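Local coordinates for ESX-1 secretion system protein EccA1 (Mycobacterium tuberculosis, PDB 4F3V) that is the N-terminal domain of an ATPase that probably powers export of virulence factors through the ESX-1 type VII secretion system, at residues R84-Y96 against W139-W151. Residues are numbered along the deposited sequence; the frame is centred on the assembly and turned at random.
Sequences RIAIGGLYGDITY and WMKAVVYGAAERW. With SO4 (sulfate ion), chain F; SO4 (sulfate ion), chain D.
Between two short antiparallel strands, the loop of 84-96 runs along the helix of 139-151, with Ile87 level with Met140 and Leu90 with Ala147; Tyr91 and Ile94 touch the helix too. The CA traces come closest at Gly89 and Val143, 5.3 Å apart; a water there bridges Leu90 N and Val143 O. Two side-chain hydrogen bonds, one from each segment, end on backbone carbonyls of the other. Trp139 NE1 donates its N-H to Ile87 O (2.9 Å, 152°), reaching the carbonyl from above its plane, while Val143 CG2 lies over one face of the indole, toward its rim. Tyr91 OH donates to Ala142 O at 2.7 Å, arriving from the face opposite to the helical donor Gly146 N, so one buried oxygen serves two donors. The two rings meet obliquely, planes at 55°, with Tyr91 CD2 3.4 Å from Trp139 CH2. Leu90 CG covers the centre of one tyrosine face; with CG set between backbone N and carbonyl carbon (chi1 70°), Leu90 brings CD2 into van der Waals contact with Gly146 O. Met140, bent at chi2 and chi3, lays SD against Ile87 CB. Helix 167-183 also packs on Tyr91 and Trp139. Here a beta-hairpin loop packs onto a helix within an otherwise mostly helical, TPR-type domain.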
# COMPACT_ATOMS: atom_id res chain seq x y z
N ARG A 84 -9.09 -4.11 -7.92
CA ARG A 84 -8.49 -3.94 -6.59
C ARG A 84 -7.17 -3.22 -6.77
O ARG A 84 -6.53 -3.39 -7.80
CB ARG A 84 -8.28 -5.29 -5.91
CG ARG A 84 -9.57 -6.09 -5.70
CD ARG A 84 -9.32 -7.36 -4.87
NE ARG A 84 -9.01 -7.04 -3.47
CZ ARG A 84 -9.89 -6.85 -2.49
NH1 ARG A 84 -11.20 -6.94 -2.69
NH2 ARG A 84 -9.47 -6.53 -1.29
N ILE A 85 -6.76 -2.43 -5.78
CA ILE A 85 -5.46 -1.75 -5.81
C ILE A 85 -4.65 -2.05 -4.52
O ILE A 85 -5.22 -2.40 -3.47
CB ILE A 85 -5.56 -0.22 -6.02
CG1 ILE A 85 -6.71 0.42 -5.24
CG2 ILE A 85 -5.68 0.13 -7.50
CD1 ILE A 85 -6.45 0.72 -3.79
N ALA A 86 -3.34 -1.93 -4.60
CA ALA A 86 -2.42 -2.20 -3.49
C ALA A 86 -2.35 -1.05 -2.49
O ALA A 86 -2.25 0.10 -2.89
CB ALA A 86 -1.02 -2.50 -4.07
N ILE A 87 -2.51 -1.34 -1.20
CA ILE A 87 -2.48 -0.30 -0.15
C ILE A 87 -1.59 -0.67 1.07
O ILE A 87 -1.55 0.07 2.05
CB ILE A 87 -3.89 0.10 0.38
CG1 ILE A 87 -4.61 -1.07 1.06
CG2 ILE A 87 -4.78 0.68 -0.71
CD1 ILE A 87 -5.70 -0.63 2.04
N GLY A 88 -0.89 -1.80 1.00
CA GLY A 88 -0.12 -2.29 2.14
C GLY A 88 1.22 -1.65 2.40
O GLY A 88 1.78 -1.76 3.51
N GLY A 89 1.77 -0.99 1.37
CA GLY A 89 3.11 -0.43 1.48
C GLY A 89 4.15 -1.47 1.91
O GLY A 89 4.05 -2.65 1.54
N LEU A 90 5.11 -1.03 2.71
CA LEU A 90 6.15 -1.92 3.19
C LEU A 90 5.66 -2.93 4.25
O LEU A 90 6.40 -3.84 4.61
CB LEU A 90 7.32 -1.10 3.78
CG LEU A 90 7.01 -0.38 5.11
CD1 LEU A 90 7.46 -1.24 6.30
CD2 LEU A 90 7.68 1.00 5.15
N TYR A 91 4.44 -2.74 4.77
CA TYR A 91 3.96 -3.49 5.94
C TYR A 91 3.42 -4.86 5.57
O TYR A 91 3.54 -5.82 6.33
CB TYR A 91 2.90 -2.69 6.72
CG TYR A 91 3.37 -1.30 7.12
CD1 TYR A 91 4.42 -1.12 8.01
CD2 TYR A 91 2.80 -0.16 6.56
CE1 TYR A 91 4.85 0.15 8.36
CE2 TYR A 91 3.24 1.11 6.89
CZ TYR A 91 4.25 1.26 7.79
OH TYR A 91 4.66 2.52 8.10
N GLY A 92 2.82 -4.98 4.39
CA GLY A 92 2.18 -6.22 4.03
C GLY A 92 1.58 -6.15 2.64
O GLY A 92 1.62 -5.11 1.98
N ASP A 93 1.02 -7.28 2.21
CA ASP A 93 0.33 -7.39 0.93
C ASP A 93 -1.15 -7.21 1.21
O ASP A 93 -1.83 -8.12 1.69
CB ASP A 93 0.62 -8.76 0.29
CG ASP A 93 -0.02 -8.91 -1.10
OD1 ASP A 93 -0.85 -8.04 -1.49
OD2 ASP A 93 0.30 -9.91 -1.81
N ILE A 94 -1.63 -5.99 1.02
CA ILE A 94 -3.01 -5.64 1.33
C ILE A 94 -3.60 -4.95 0.11
O ILE A 94 -3.01 -3.98 -0.42
CB ILE A 94 -3.09 -4.71 2.58
CG1 ILE A 94 -2.36 -5.35 3.79
CG2 ILE A 94 -4.53 -4.36 2.94
CD1 ILE A 94 -2.15 -4.44 4.98
N THR A 95 -4.74 -5.43 -0.35
CA THR A 95 -5.43 -4.76 -1.46
C THR A 95 -6.78 -4.24 -1.00
O THR A 95 -7.28 -4.65 0.06
CB THR A 95 -5.55 -5.71 -2.67
OG1 THR A 95 -6.30 -6.86 -2.31
CG2 THR A 95 -4.16 -6.15 -3.10
N TYR A 96 -7.37 -3.35 -1.79
CA TYR A 96 -8.62 -2.68 -1.46
C TYR A 96 -9.46 -2.61 -2.75
O TYR A 96 -8.91 -2.32 -3.81
CB TYR A 96 -8.29 -1.27 -0.95
CG TYR A 96 -9.43 -0.63 -0.23
CD1 TYR A 96 -9.69 -0.94 1.11
CD2 TYR A 96 -10.27 0.26 -0.89
CE1 TYR A 96 -10.77 -0.39 1.76
CE2 TYR A 96 -11.35 0.82 -0.25
CZ TYR A 96 -11.60 0.49 1.08
OH TYR A 96 -12.66 1.07 1.72
N TRP A 139 -4.17 5.13 7.84
CA TRP A 139 -3.41 3.98 7.34
C TRP A 139 -2.54 4.38 6.17
O TRP A 139 -1.33 4.06 6.14
CB TRP A 139 -4.32 2.80 6.97
CG TRP A 139 -3.51 1.73 6.30
CD1 TRP A 139 -3.48 1.41 4.95
CD2 TRP A 139 -2.44 0.92 6.91
NE1 TRP A 139 -2.54 0.43 4.71
CE2 TRP A 139 -1.89 0.09 5.85
CE3 TRP A 139 -1.94 0.77 8.21
CZ2 TRP A 139 -0.88 -0.82 6.08
CZ3 TRP A 139 -0.93 -0.16 8.43
CH2 TRP A 139 -0.41 -0.93 7.39
N MET A 140 -3.12 5.08 5.18
CA MET A 140 -2.32 5.50 4.02
C MET A 140 -1.19 6.47 4.39
O MET A 140 -0.10 6.40 3.83
CB MET A 140 -3.18 6.12 2.93
CG MET A 140 -4.19 5.17 2.32
SD MET A 140 -3.57 3.52 1.92
CE MET A 140 -2.15 3.83 0.87
N LYS A 141 -1.42 7.35 5.35
CA LYS A 141 -0.34 8.20 5.84
C LYS A 141 0.80 7.39 6.46
O LYS A 141 1.96 7.71 6.27
CB LYS A 141 -0.86 9.27 6.79
CG LYS A 141 -1.69 10.32 6.07
CD LYS A 141 -2.04 11.48 6.99
CE LYS A 141 -2.80 12.59 6.28
NZ LYS A 141 -2.93 13.81 7.14
N ALA A 142 0.45 6.34 7.20
CA ALA A 142 1.40 5.40 7.78
C ALA A 142 2.23 4.74 6.67
O ALA A 142 3.45 4.57 6.79
CB ALA A 142 0.67 4.37 8.63
N VAL A 143 1.58 4.43 5.55
CA VAL A 143 2.26 3.91 4.37
C VAL A 143 3.24 4.93 3.78
O VAL A 143 4.39 4.61 3.50
CB VAL A 143 1.26 3.43 3.27
CG1 VAL A 143 1.99 3.23 1.95
CG2 VAL A 143 0.52 2.16 3.69
N VAL A 144 2.79 6.17 3.59
CA VAL A 144 3.61 7.22 3.00
C VAL A 144 4.79 7.58 3.91
O VAL A 144 5.97 7.63 3.45
CB VAL A 144 2.77 8.47 2.68
CG1 VAL A 144 3.64 9.63 2.13
CG2 VAL A 144 1.64 8.12 1.73
N TYR A 145 4.50 7.81 5.19
CA TYR A 145 5.54 8.15 6.16
C TYR A 145 6.54 6.98 6.30
O TYR A 145 7.75 7.20 6.40
CB TYR A 145 4.92 8.51 7.53
CG TYR A 145 4.27 9.89 7.61
CD1 TYR A 145 4.91 11.04 7.11
CD2 TYR A 145 3.05 10.06 8.25
CE1 TYR A 145 4.31 12.29 7.19
CE2 TYR A 145 2.46 11.30 8.35
CZ TYR A 145 3.10 12.42 7.84
OH TYR A 145 2.46 13.61 7.96
N GLY A 146 6.04 5.75 6.30
CA GLY A 146 6.91 4.56 6.43
C GLY A 146 7.86 4.46 5.27
O GLY A 146 9.05 4.13 5.44
N ALA A 147 7.35 4.76 4.06
CA ALA A 147 8.17 4.73 2.86
C ALA A 147 9.37 5.68 2.97
O ALA A 147 10.47 5.35 2.52
CB ALA A 147 7.36 5.01 1.60
N ALA A 148 9.16 6.80 3.65
CA ALA A 148 10.20 7.82 3.86
C ALA A 148 10.96 7.63 5.18
O ALA A 148 11.73 8.52 5.62
CB ALA A 148 9.55 9.22 3.84
N GLU A 149 10.73 6.49 5.84
CA GLU A 149 11.36 6.19 7.15
C GLU A 149 11.10 7.27 8.21
O GLU A 149 11.94 7.54 9.10
CB GLU A 149 12.87 5.94 6.99
CG GLU A 149 13.16 4.79 6.03
CD GLU A 149 14.64 4.53 5.78
OE1 GLU A 149 15.49 4.81 6.64
OE2 GLU A 149 14.97 4.01 4.70
N ARG A 150 9.90 7.83 8.17
CA ARG A 150 9.48 8.82 9.15
C ARG A 150 8.73 8.12 10.29
O ARG A 150 7.50 8.20 10.39
CB ARG A 150 8.64 9.89 8.45
CG ARG A 150 9.52 10.80 7.61
CD ARG A 150 8.70 11.84 6.85
NE ARG A 150 8.05 12.81 7.73
CZ ARG A 150 7.59 14.00 7.33
NH1 ARG A 150 7.70 14.40 6.07
NH2 ARG A 150 7.04 14.82 8.21
N TRP A 151 9.49 7.39 11.10
CA TRP A 151 8.89 6.44 12.04
C TRP A 151 8.07 7.08 13.11
O TRP A 151 7.06 6.52 13.49
CB TRP A 151 9.95 5.53 12.64
CG TRP A 151 10.74 4.84 11.55
CD1 TRP A 151 12.08 5.00 11.26
CD2 TRP A 151 10.23 3.92 10.53
NE1 TRP A 151 12.44 4.23 10.17
CE2 TRP A 151 11.37 3.56 9.69
CE3 TRP A 151 9.00 3.34 10.27
CZ2 TRP A 151 11.25 2.68 8.62
CZ3 TRP A 151 8.88 2.48 9.19
CH2 TRP A 151 10.00 2.13 8.39
S SO4 F . 6.36 17.63 6.26
O1 SO4 F . 6.92 18.10 7.55
O2 SO4 F . 7.47 17.10 5.44
O3 SO4 F . 5.29 16.62 6.52
O4 SO4 F . 5.77 18.77 5.52
S SO4 D . -12.67 -6.87 0.63
O1 SO4 D . -12.52 -8.26 1.12
O2 SO4 D . -11.32 -6.30 0.43
O3 SO4 D . -13.40 -6.84 -0.66
O4 SO4 D . -13.41 -6.08 1.64
O HOH W 1 5.27 2.01 2.92